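Local atomic coordinates of galactose-1-phosphate uridylyltransferase (Pyrobaculum aerophilum str. IM2, PDB entry 6K5Z), a protein that probably transfers a uridylyl group between UDP-glucose and galactose 1-phosphate, and carries zinc and iron ions. Residues P84-D89 / S135-H140; A120-F125 / S141-L146; F196-P201 / F292-T297. One frame throughout, in Å; residues are numbered along the deposited sequence.

Interactions 1 and 2 both belong to the N-terminal half of the chain and share a hairpin: 135-140 runs straight into 141-146, so the zinc-binding loop of interaction 1 leads into the paired strands of interaction 2. Interaction 2 is the buried one of the two, built from regular backbone hydrogen bonds and aromatic packing, whereas interaction 1 is partly exposed, organised round a zinc ion and, on His140 and Leu136, a phosphate. Interaction 3 sits in the C-terminal half, its nearest atoms about 13 Å from those of interaction 2. It is buried too, but by aliphatic and aromatic side chains without strand pairing between its segments. Interactions 2 and 3 both touch the second subunit.

Interaction 1. Residues P84-D89 / S135-H140; sequences PQHDVD and SLTHPH. With ZN (zinc ion), chain G; PO4 (phosphate ion), chain J.
His86 and His138 meet at a zinc ion, and the segment that brings His138 there also holds a phosphate. Its first grip on that phosphate, probably from the crystallisation liquor, is a backbone one: Leu136 N gives a nearly straight hydrogen bond (168°) to phosphate O1. Thr137 sets its methyl CG2 3.2 Å from His86 NE2, the ring nitrogen that does not bind zinc, the two side chains crossing at about a right angle. In His138, ND1 lies 2.2 Å from the zinc, His86 ND1 lies 2.3 Å from it, and the two rings are inclined at 72°. Both residues hold CG anti to the backbone N (chi1 -178° in His86), which brings each ND1 to the metal. Cys30 and Cys33 complete the site. A hydrogen bond from His138 NE2 to Thr83 O fixes the far side of the ring, while Gln85 O sits over one of its faces, 3.1 Å from CE1. Pro139 lays CG against the backbone of Val88, 3.3 Å from its O. His140 is held at both nitrogens: ND1 donates to His138 O (2.7 Å), and NE2 makes a 2.5 Å hydrogen bond to phosphate O3 in the ring plane. His140 is predicted to be the nucleophile that carries UMP on this same nitrogen. With an alanine here, phosphate O3 and the carbonyl of His138 would probably lose their ring N-H partners, and the predicted intermediate its nitrogen. Segment 84-89 lies between strand 76-81 and helix 96-116; residues 135-140 lead into strand 140-146, with His138 resting on Val81 and His140 on Val79.

Interaction 2. Residues A120-F125 / S141-L146; sequences AYFLFF and SQIYIL
Phe125 turns the edge of its ring toward the face of Tyr144, CE1 coming 3.8 Å from Tyr144 CE2 with the planes at 73°. The Phe125 ring gets there by a chi1 of 64°, which sets CG between the backbone N and the carbonyl carbon and swings the ring across the neighbouring strand; there Gln142 CB covers one of its faces, 4.0 Å from the centroid. Along this same side of the sheet, Leu123 lies alongside Tyr144, CD2 to CD2 3.9 Å, and its CB meets Leu146 CD1. On the reverse side Phe122 receives Ile143 CG2 over its ring face, 3.5 Å from CE1, while Phe124 offers its ring edge to Ile143 CG1.

Backbone bonds set this register: Tyr121 with Leu146, Leu123 with Tyr144 and Phe125 with Gln142 each exchange a pair, as in Tyr144 N to Leu123 O at 2.6 Å. Further out, helix 96-116 covers Phe122 and Phe124, Glu82 takes the hydroxyl of Ser141, and Leu123 and Tyr144 pack on Leu291 and Thr293 of the second subunit. Ala120 and Tyr121 both face Leu146, a classic beta bulge at the start of the pairing. The whole is an antiparallel beta hairpin in the half-barrel of this HIT-clan transferase, and it presents Tyr144, which binds UDP in a structure of this protein, though none is bound to this chain here.

Interaction 3. Residues F196-P201 / F292-T297; sequences FYAKWP and FTLDTT
Lys199 lays its aliphatic chain over one face of the Phe292 ring. CG is 3.7 Å from Phe292 CG, and CD stands 3.9 Å from the ring centroid, only 18° off the normal, a CH-pi contact. A chi1 of -73° sets Lys199 CG beside its own backbone N, and the chain runs out across the ring before bending at chi3 and chi4. The final bend carries the ammonium group off the ring and back to its own loop, where NZ donates to Tyr197 O at 2.9 Å. That nitrogen also forms a salt bridge with Asp6 of the second subunit.

Phe292 itself turns an edge toward the face of Trp200 in an offset edge-to-face pair, with CE1 3.5 Å from Trp200 CZ2 and the planes at 68°. Lys199 CB and Phe292 CD1 both lie over the indole, so lysine, phenylalanine and tryptophan interlock. Two residues on, Leu294 spreads its two methyls over the loop backbone: CD1 reaches 3.2 Å from Ala198 O, and CD2 lies 3.5 Å from Lys199 O.

Around this core, Glu203 OE1 accepts hydrogen bonds from the backbone N of both Lys199 and Trp200, holding the loop in shape, and residues 292-294 pair in parallel with a strand of the second subunit. Between side chains the contact is therefore apolar and aromatic, with the Leu294 methyls also against loop carbonyls. Apolar packing joins the loop ahead of strand 202-208 to strand 291-294, and Lys199 divides its chemistry: its carbons serve the packing within the chain, its nitrogen the Tyr197 carbonyl and the salt bridge between subunits.

Interaction 1. Residues P84-D89 / S135-H140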
loop_
_atom_site.group_PDB
_atom_site.type_symbol
_atom_site.label_atom_id
_atom_site.label_comp_id
_atom_site.label_asym_id
_atom_site.label_seq_id
_atom_site.Cartn_x
_atom_site.Cartn_y
_atom_site.Cartn_z
ATOM N N PRO B 84 29.716 -9.433 2.533
ATOM C CA PRO B 84 29.894 -10.314 3.692
ATOM C C PRO B 84 29.844 -9.586 5.050
ATOM O O PRO B 84 29.735 -10.246 6.061
ATOM C CB PRO B 84 31.282 -10.932 3.444
ATOM C CG PRO B 84 32.022 -9.892 2.634
ATOM C CD PRO B 84 30.947 -9.366 1.717
ATOM N N GLN B 85 29.905 -8.259 5.065
ATOM C CA GLN B 85 29.868 -7.484 6.331
ATOM C C GLN B 85 28.486 -7.379 6.933
ATOM O O GLN B 85 27.526 -7.099 6.210
ATOM C CB GLN B 85 30.302 -6.049 6.103
ATOM C CG GLN B 85 31.590 -5.873 5.356
ATOM C CD GLN B 85 32.147 -4.521 5.644
ATOM O OE1 GLN B 85 31.822 -3.544 4.965
ATOM N NE2 GLN B 85 32.949 -4.439 6.682
ATOM N N HIS B 86 28.393 -7.531 8.246
ATOM C CA HIS B 86 27.109 -7.532 8.933
ATOM C C HIS B 86 26.682 -6.134 9.382
ATOM O O HIS B 86 25.515 -5.820 9.255
ATOM C CB HIS B 86 27.125 -8.573 10.085
ATOM C CG HIS B 86 25.832 -8.687 10.838
ATOM N ND1 HIS B 86 24.879 -9.641 10.559
ATOM C CD2 HIS B 86 25.342 -7.955 11.868
ATOM C CE1 HIS B 86 23.861 -9.497 11.391
ATOM N NE2 HIS B 86 24.114 -8.478 12.191
ATOM N N ASP B 87 27.608 -5.296 9.852
ATOM C CA ASP B 87 27.265 -4.027 10.519
ATOM C C ASP B 87 27.234 -2.792 9.617
ATOM O O ASP B 87 27.244 -1.660 10.116
ATOM C CB ASP B 87 28.193 -3.736 11.739
ATOM C CG ASP B 87 27.632 -2.600 12.708
ATOM O OD1 ASP B 87 26.417 -2.276 12.666
ATOM O OD2 ASP B 87 28.395 -2.014 13.518
ATOM N N VAL B 88 27.168 -2.964 8.312
ATOM C CA VAL B 88 26.955 -1.822 7.438
ATOM C C VAL B 88 25.486 -1.496 7.488
ATOM O O VAL B 88 24.667 -2.397 7.354
ATOM C CB VAL B 88 27.384 -2.148 6.000
ATOM C CG1 VAL B 88 26.987 -1.024 5.059
ATOM C CG2 VAL B 88 28.904 -2.399 5.958
ATOM N N ASP B 89 25.149 -0.222 7.646
ATOM C CA ASP B 89 23.758 0.239 7.622
ATOM C C ASP B 89 23.009 0.076 6.277
ATOM O O ASP B 89 21.858 -0.341 6.267
ATOM C CB ASP B 89 23.684 1.709 8.038
ATOM C CG ASP B 89 22.234 2.284 7.984
ATOM O OD1 ASP B 89 21.436 1.847 8.825
ATOM O OD2 ASP B 89 21.907 3.186 7.145
ATOM N N SER B 135 13.877 -6.723 10.114
ATOM C CA SER B 135 14.499 -7.290 11.298
ATOM C C SER B 135 15.891 -7.870 10.987
ATOM O O SER B 135 16.752 -7.867 11.861
ATOM C CB SER B 135 13.590 -8.373 11.873
ATOM O OG SER B 135 13.345 -9.401 10.888
ATOM N N LEU B 136 16.117 -8.359 9.761
ATOM C CA LEU B 136 17.443 -8.844 9.340
ATOM C C LEU B 136 18.342 -7.699 8.833
ATOM O O LEU B 136 18.225 -7.208 7.706
ATOM C CB LEU B 136 17.302 -9.940 8.300
ATOM C CG LEU B 136 16.573 -11.220 8.775
ATOM C CD1 LEU B 136 16.541 -12.261 7.662
ATOM C CD2 LEU B 136 17.151 -11.875 10.040
ATOM N N THR B 137 19.270 -7.308 9.682
ATOM C CA THR B 137 20.013 -6.060 9.563
ATOM C C THR B 137 21.136 -6.139 8.517
ATOM O O THR B 137 21.494 -5.152 7.874
ATOM C CB THR B 137 20.514 -5.695 10.977
ATOM O OG1 THR B 137 20.792 -4.313 11.063
ATOM C CG2 THR B 137 21.752 -6.519 11.406
ATOM N N HIS B 138 21.687 -7.323 8.321
ATOM C CA HIS B 138 22.675 -7.534 7.256
ATOM C C HIS B 138 22.170 -7.036 5.871
ATOM O O HIS B 138 21.146 -7.494 5.386
ATOM C CB HIS B 138 23.003 -9.030 7.158
ATOM C CG HIS B 138 24.244 -9.314 6.389
ATOM N ND1 HIS B 138 25.376 -9.829 6.972
ATOM C CD2 HIS B 138 24.552 -9.119 5.092
ATOM C CE1 HIS B 138 26.326 -9.951 6.073
ATOM N NE2 HIS B 138 25.846 -9.542 4.917
ATOM N N PRO B 139 22.903 -6.123 5.216
ATOM C CA PRO B 139 22.401 -5.630 3.953
ATOM C C PRO B 139 22.047 -6.710 2.951
ATOM O O PRO B 139 22.857 -7.616 2.619
ATOM C CB PRO B 139 23.536 -4.772 3.446
ATOM C CG PRO B 139 24.106 -4.220 4.697
ATOM C CD PRO B 139 24.166 -5.447 5.560
ATOM N N HIS B 140 20.813 -6.630 2.476
ATOM C CA HIS B 140 20.375 -7.561 1.508
ATOM C C HIS B 140 19.230 -6.998 0.725
ATOM O O HIS B 140 18.586 -6.061 1.160
ATOM C CB HIS B 140 19.981 -8.851 2.204
ATOM C CG HIS B 140 18.783 -8.692 3.073
ATOM N ND1 HIS B 140 18.765 -7.851 4.158
ATOM C CD2 HIS B 140 17.537 -9.204 2.963
ATOM C CE1 HIS B 140 17.553 -7.869 4.690
ATOM N NE2 HIS B 140 16.790 -8.671 3.974
HETATM ZN ZN ZN G . 25.209 -11.103 8.783
HETATM P P PO4 J . 13.557 -8.763 6.340
HETATM O O1 PO4 J . 14.107 -8.215 7.649
HETATM O O2 PO4 J . 12.933 -10.135 6.630
HETATM O O3 PO4 J . 14.673 -8.931 5.350
HETATM O O4 PO4 J . 12.575 -7.790 5.689
#

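Interaction 2. Residues A120-F125 / S141-L146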
loop_
_atom_site.group_PDB
_atom_site.type_symbol
_atom_site.label_atom_id
_atom_site.label_comp_id
_atom_site.label_asym_id
_atom_site.label_seq_id
_atom_site.Cartn_x
_atom_site.Cartn_y
_atom_site.Cartn_z
ATOM N N ALA B 120 7.499 -15.729 -15.896
ATOM C CA ALA B 120 6.945 -14.524 -16.546
ATOM C C ALA B 120 7.660 -13.247 -16.120
ATOM O O ALA B 120 7.696 -12.278 -16.911
ATOM C CB ALA B 120 5.446 -14.380 -16.273
ATOM N N TYR B 121 8.217 -13.209 -14.889
ATOM C CA TYR B 121 8.706 -11.919 -14.368
ATOM C C TYR B 121 9.824 -12.078 -13.385
ATOM O O TYR B 121 9.807 -13.006 -12.546
ATOM C CB TYR B 121 7.536 -11.093 -13.727
ATOM C CG TYR B 121 7.858 -9.620 -13.644
ATOM C CD1 TYR B 121 7.647 -8.802 -14.727
ATOM C CD2 TYR B 121 8.426 -9.047 -12.480
ATOM C CE1 TYR B 121 7.979 -7.467 -14.688
ATOM C CE2 TYR B 121 8.761 -7.693 -12.437
ATOM C CZ TYR B 121 8.537 -6.918 -13.549
ATOM O OH TYR B 121 8.820 -5.561 -13.563
ATOM N N PHE B 122 10.780 -11.150 -13.469
ATOM C CA PHE B 122 11.905 -11.050 -12.529
ATOM C C PHE B 122 11.721 -9.795 -11.689
ATOM O O PHE B 122 11.892 -8.681 -12.189
ATOM C CB PHE B 122 13.216 -10.930 -13.341
ATOM C CG PHE B 122 14.488 -10.977 -12.521
ATOM C CD1 PHE B 122 15.068 -12.203 -12.209
ATOM C CD2 PHE B 122 15.120 -9.828 -12.141
ATOM C CE1 PHE B 122 16.241 -12.282 -11.485
ATOM C CE2 PHE B 122 16.318 -9.874 -11.429
ATOM C CZ PHE B 122 16.879 -11.106 -11.095
ATOM N N LEU B 123 11.404 -9.966 -10.405
ATOM C CA LEU B 123 11.129 -8.785 -9.531
ATOM C C LEU B 123 12.264 -8.631 -8.538
ATOM O O LEU B 123 12.467 -9.488 -7.661
ATOM C CB LEU B 123 9.788 -8.898 -8.800
ATOM C CG LEU B 123 9.447 -7.758 -7.845
ATOM C CD1 LEU B 123 9.049 -6.509 -8.596
ATOM C CD2 LEU B 123 8.347 -8.182 -6.870
ATOM N N PHE B 124 12.986 -7.536 -8.707
ATOM C CA PHE B 124 14.007 -7.107 -7.789
ATOM C C PHE B 124 13.533 -5.937 -6.913
ATOM O O PHE B 124 13.114 -4.871 -7.431
ATOM C CB PHE B 124 15.249 -6.653 -8.547
ATOM C CG PHE B 124 16.373 -6.141 -7.656
ATOM C CD1 PHE B 124 17.115 -7.017 -6.864
ATOM C CD2 PHE B 124 16.708 -4.778 -7.638
ATOM C CE1 PHE B 124 18.174 -6.545 -6.075
ATOM C CE2 PHE B 124 17.749 -4.302 -6.849
ATOM C CZ PHE B 124 18.486 -5.184 -6.064
ATOM N N PHE B 125 13.642 -6.124 -5.589
ATOM C CA PHE B 125 13.393 -5.040 -4.659
ATOM C C PHE B 125 14.221 -5.137 -3.413
ATOM O O PHE B 125 14.862 -6.170 -3.134
ATOM C CB PHE B 125 11.943 -4.998 -4.308
ATOM C CG PHE B 125 11.459 -6.211 -3.577
ATOM C CD1 PHE B 125 10.999 -7.321 -4.281
ATOM C CD2 PHE B 125 11.405 -6.224 -2.205
ATOM C CE1 PHE B 125 10.499 -8.429 -3.613
ATOM C CE2 PHE B 125 10.931 -7.323 -1.524
ATOM C CZ PHE B 125 10.479 -8.435 -2.219
ATOM N N SER B 141 19.005 -7.605 -0.437
ATOM C CA SER B 141 17.949 -7.264 -1.354
ATOM C C SER B 141 17.212 -8.566 -1.694
ATOM O O SER B 141 17.627 -9.660 -1.243
ATOM C CB SER B 141 18.569 -6.637 -2.610
ATOM O OG SER B 141 18.832 -5.273 -2.405
ATOM N N GLN B 142 16.134 -8.453 -2.476
ATOM C CA GLN B 142 15.316 -9.627 -2.839
ATOM C C GLN B 142 14.963 -9.656 -4.301
ATOM O O GLN B 142 14.843 -8.621 -4.968
ATOM C CB GLN B 142 14.029 -9.689 -2.028
ATOM C CG GLN B 142 14.240 -9.912 -0.529
ATOM C CD GLN B 142 12.925 -10.198 0.211
ATOM O OE1 GLN B 142 12.223 -11.160 -0.085
ATOM N NE2 GLN B 142 12.584 -9.352 1.152
ATOM N N ILE B 143 14.853 -10.885 -4.787
ATOM C CA ILE B 143 14.414 -11.204 -6.125
ATOM C C ILE B 143 13.251 -12.144 -5.930
ATOM O O ILE B 143 13.377 -13.105 -5.180
ATOM C CB ILE B 143 15.546 -11.926 -6.912
ATOM C CG1 ILE B 143 16.654 -10.922 -7.236
ATOM C CG2 ILE B 143 15.033 -12.562 -8.214
ATOM C CD1 ILE B 143 17.985 -11.563 -7.590
ATOM N N TYR B 144 12.122 -11.864 -6.578
ATOM C CA TYR B 144 11.089 -12.895 -6.823
ATOM C C TYR B 144 11.071 -13.162 -8.336
ATOM O O TYR B 144 10.912 -12.239 -9.122
ATOM C CB TYR B 144 9.648 -12.474 -6.423
ATOM C CG TYR B 144 9.310 -12.246 -4.970
ATOM C CD1 TYR B 144 9.992 -12.901 -3.959
ATOM C CD2 TYR B 144 8.246 -11.395 -4.605
ATOM C CE1 TYR B 144 9.658 -12.706 -2.636
ATOM C CE2 TYR B 144 7.914 -11.182 -3.264
ATOM C CZ TYR B 144 8.635 -11.836 -2.287
ATOM O OH TYR B 144 8.383 -11.706 -0.955
ATOM N N ILE B 145 11.202 -14.429 -8.707
ATOM C CA ILE B 145 11.034 -14.888 -10.092
ATOM C C ILE B 145 9.620 -15.484 -10.166
ATOM O O ILE B 145 9.340 -16.501 -9.516
ATOM C CB ILE B 145 12.143 -15.909 -10.436
ATOM C CG1 ILE B 145 13.482 -15.193 -10.564
ATOM C CG2 ILE B 145 11.847 -16.692 -11.718
ATOM C CD1 ILE B 145 14.660 -16.121 -10.331
ATOM N N LEU B 146 8.760 -14.839 -10.958
ATOM C CA LEU B 146 7.306 -14.954 -10.835
ATOM C C LEU B 146 6.598 -15.524 -12.076
ATOM O O LEU B 146 6.950 -15.135 -13.212
ATOM C CB LEU B 146 6.701 -13.579 -10.538
ATOM C CG LEU B 146 7.064 -12.961 -9.185
ATOM C CD1 LEU B 146 6.641 -11.510 -9.176
ATOM C CD2 LEU B 146 6.425 -13.715 -8.017
#

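Interaction 3. Residues F196-P201 / F292-T297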
loop_
_atom_site.group_PDB
_atom_site.type_symbol
_atom_site.label_atom_id
_atom_site.label_comp_id
_atom_site.label_asym_id
_atom_site.label_seq_id
_atom_site.Cartn_x
_atom_site.Cartn_y
_atom_site.Cartn_z
ATOM N N PHE B 196 6.877 14.162 -10.882
ATOM C CA PHE B 196 5.734 15.085 -10.702
ATOM C C PHE B 196 4.597 14.380 -9.916
ATOM O O PHE B 196 3.965 14.936 -9.001
ATOM C CB PHE B 196 5.223 15.572 -12.075
ATOM C CG PHE B 196 4.053 16.509 -11.983
ATOM C CD1 PHE B 196 4.238 17.834 -11.621
ATOM C CD2 PHE B 196 2.754 16.050 -12.227
ATOM C CE1 PHE B 196 3.155 18.703 -11.531
ATOM C CE2 PHE B 196 1.668 16.902 -12.135
ATOM C CZ PHE B 196 1.870 18.232 -11.789
ATOM N N TYR B 197 4.424 13.121 -10.268
ATOM C CA TYR B 197 3.399 12.225 -9.712
ATOM C C TYR B 197 3.878 11.464 -8.423
ATOM O O TYR B 197 3.326 10.425 -8.083
ATOM C CB TYR B 197 2.926 11.245 -10.818
ATOM C CG TYR B 197 4.039 10.573 -11.610
ATOM C CD1 TYR B 197 4.639 11.206 -12.708
ATOM C CD2 TYR B 197 4.474 9.300 -11.284
ATOM C CE1 TYR B 197 5.671 10.597 -13.419
ATOM C CE2 TYR B 197 5.490 8.672 -11.999
ATOM C CZ TYR B 197 6.090 9.327 -13.070
ATOM O OH TYR B 197 7.108 8.699 -13.767
ATOM N N ALA B 198 4.898 11.986 -7.724
ATOM C CA ALA B 198 5.369 11.414 -6.449
ATOM C C ALA B 198 4.222 11.231 -5.425
ATOM O O ALA B 198 3.327 12.072 -5.338
ATOM C CB ALA B 198 6.478 12.281 -5.848
ATOM N N LYS B 199 4.287 10.117 -4.687
ATOM C CA LYS B 199 3.255 9.672 -3.729
ATOM C C LYS B 199 3.752 9.563 -2.312
ATOM O O LYS B 199 2.960 9.684 -1.383
ATOM C CB LYS B 199 2.777 8.274 -4.076
ATOM C CG LYS B 199 1.925 8.240 -5.277
ATOM C CD LYS B 199 1.806 6.833 -5.837
ATOM C CE LYS B 199 1.640 6.890 -7.353
ATOM N NZ LYS B 199 2.810 7.525 -8.029
ATOM N N TRP B 200 5.041 9.260 -2.155
ATOM C CA TRP B 200 5.664 9.005 -0.863
ATOM C C TRP B 200 6.502 10.213 -0.463
ATOM O O TRP B 200 6.946 10.954 -1.318
ATOM C CB TRP B 200 6.483 7.702 -0.957
ATOM C CG TRP B 200 5.624 6.616 -1.416
ATOM C CD1 TRP B 200 5.578 6.068 -2.663
ATOM C CD2 TRP B 200 4.579 5.994 -0.664
ATOM N NE1 TRP B 200 4.607 5.098 -2.719
ATOM C CE2 TRP B 200 3.958 5.049 -1.516
ATOM C CE3 TRP B 200 4.140 6.108 0.662
ATOM C CZ2 TRP B 200 2.904 4.220 -1.087
ATOM C CZ3 TRP B 200 3.065 5.291 1.088
ATOM C CH2 TRP B 200 2.461 4.370 0.208
ATOM N N PRO B 201 6.738 10.405 0.837
ATOM C CA PRO B 201 7.345 11.632 1.326
ATOM C C PRO B 201 8.678 12.074 0.641
ATOM O O PRO B 201 8.818 13.264 0.298
ATOM C CB PRO B 201 7.576 11.347 2.808
ATOM C CG PRO B 201 6.721 10.192 3.141
ATOM C CD PRO B 201 6.525 9.415 1.900
ATOM N N PHE B 292 -3.195 9.108 -2.207
ATOM C CA PHE B 292 -1.958 9.548 -1.557
ATOM C C PHE B 292 -2.065 11.015 -1.252
ATOM O O PHE B 292 -2.824 11.715 -1.896
ATOM C CB PHE B 292 -0.770 9.174 -2.437
ATOM C CG PHE B 292 -0.738 7.692 -2.732
ATOM C CD1 PHE B 292 -0.173 6.790 -1.820
ATOM C CD2 PHE B 292 -1.385 7.182 -3.841
ATOM C CE1 PHE B 292 -0.202 5.416 -2.075
ATOM C CE2 PHE B 292 -1.447 5.807 -4.085
ATOM C CZ PHE B 292 -0.847 4.921 -3.197
ATOM N N THR B 293 -1.363 11.459 -0.225
ATOM C CA THR B 293 -1.311 12.869 0.122
ATOM C C THR B 293 0.127 13.279 0.358
ATOM O O THR B 293 0.933 12.480 0.840
ATOM C CB THR B 293 -2.108 13.204 1.404
ATOM O OG1 THR B 293 -1.432 12.665 2.543
ATOM C CG2 THR B 293 -3.514 12.620 1.330
ATOM N N LEU B 294 0.428 14.535 0.050
ATOM C CA LEU B 294 1.728 15.078 0.294
ATOM C C LEU B 294 1.569 16.438 0.941
ATOM O O LEU B 294 0.875 17.286 0.410
ATOM C CB LEU B 294 2.514 15.159 -1.011
ATOM C CG LEU B 294 2.995 13.849 -1.652
ATOM C CD1 LEU B 294 3.703 14.157 -2.968
ATOM C CD2 LEU B 294 3.936 13.035 -0.743
ATOM N N ASP B 295 2.225 16.611 2.089
ATOM C CA ASP B 295 2.265 17.860 2.866
ATOM C C ASP B 295 3.279 18.898 2.360
ATOM O O ASP B 295 3.417 19.952 2.987
ATOM C CB ASP B 295 2.579 17.537 4.349
ATOM C CG ASP B 295 3.924 16.814 4.533
ATOM O OD1 ASP B 295 4.923 17.221 3.910
ATOM O OD2 ASP B 295 3.983 15.826 5.296
ATOM N N THR B 296 3.977 18.566 1.259
ATOM C CA THR B 296 5.100 19.311 0.690
ATOM C C THR B 296 5.167 19.013 -0.828
ATOM O O THR B 296 5.034 17.880 -1.258
ATOM C CB THR B 296 6.450 18.881 1.343
ATOM O OG1 THR B 296 6.442 19.170 2.751
ATOM C CG2 THR B 296 7.654 19.599 0.719
ATOM N N THR B 297 5.427 20.036 -1.629
ATOM C CA THR B 297 5.487 19.896 -3.080
ATOM C C THR B 297 6.675 18.962 -3.428
ATOM O O THR B 297 7.685 18.960 -2.729
ATOM C CB THR B 297 5.640 21.287 -3.807
ATOM O OG1 THR B 297 7.004 21.744 -3.753
ATOM C CG2 THR B 297 4.682 22.419 -3.214
#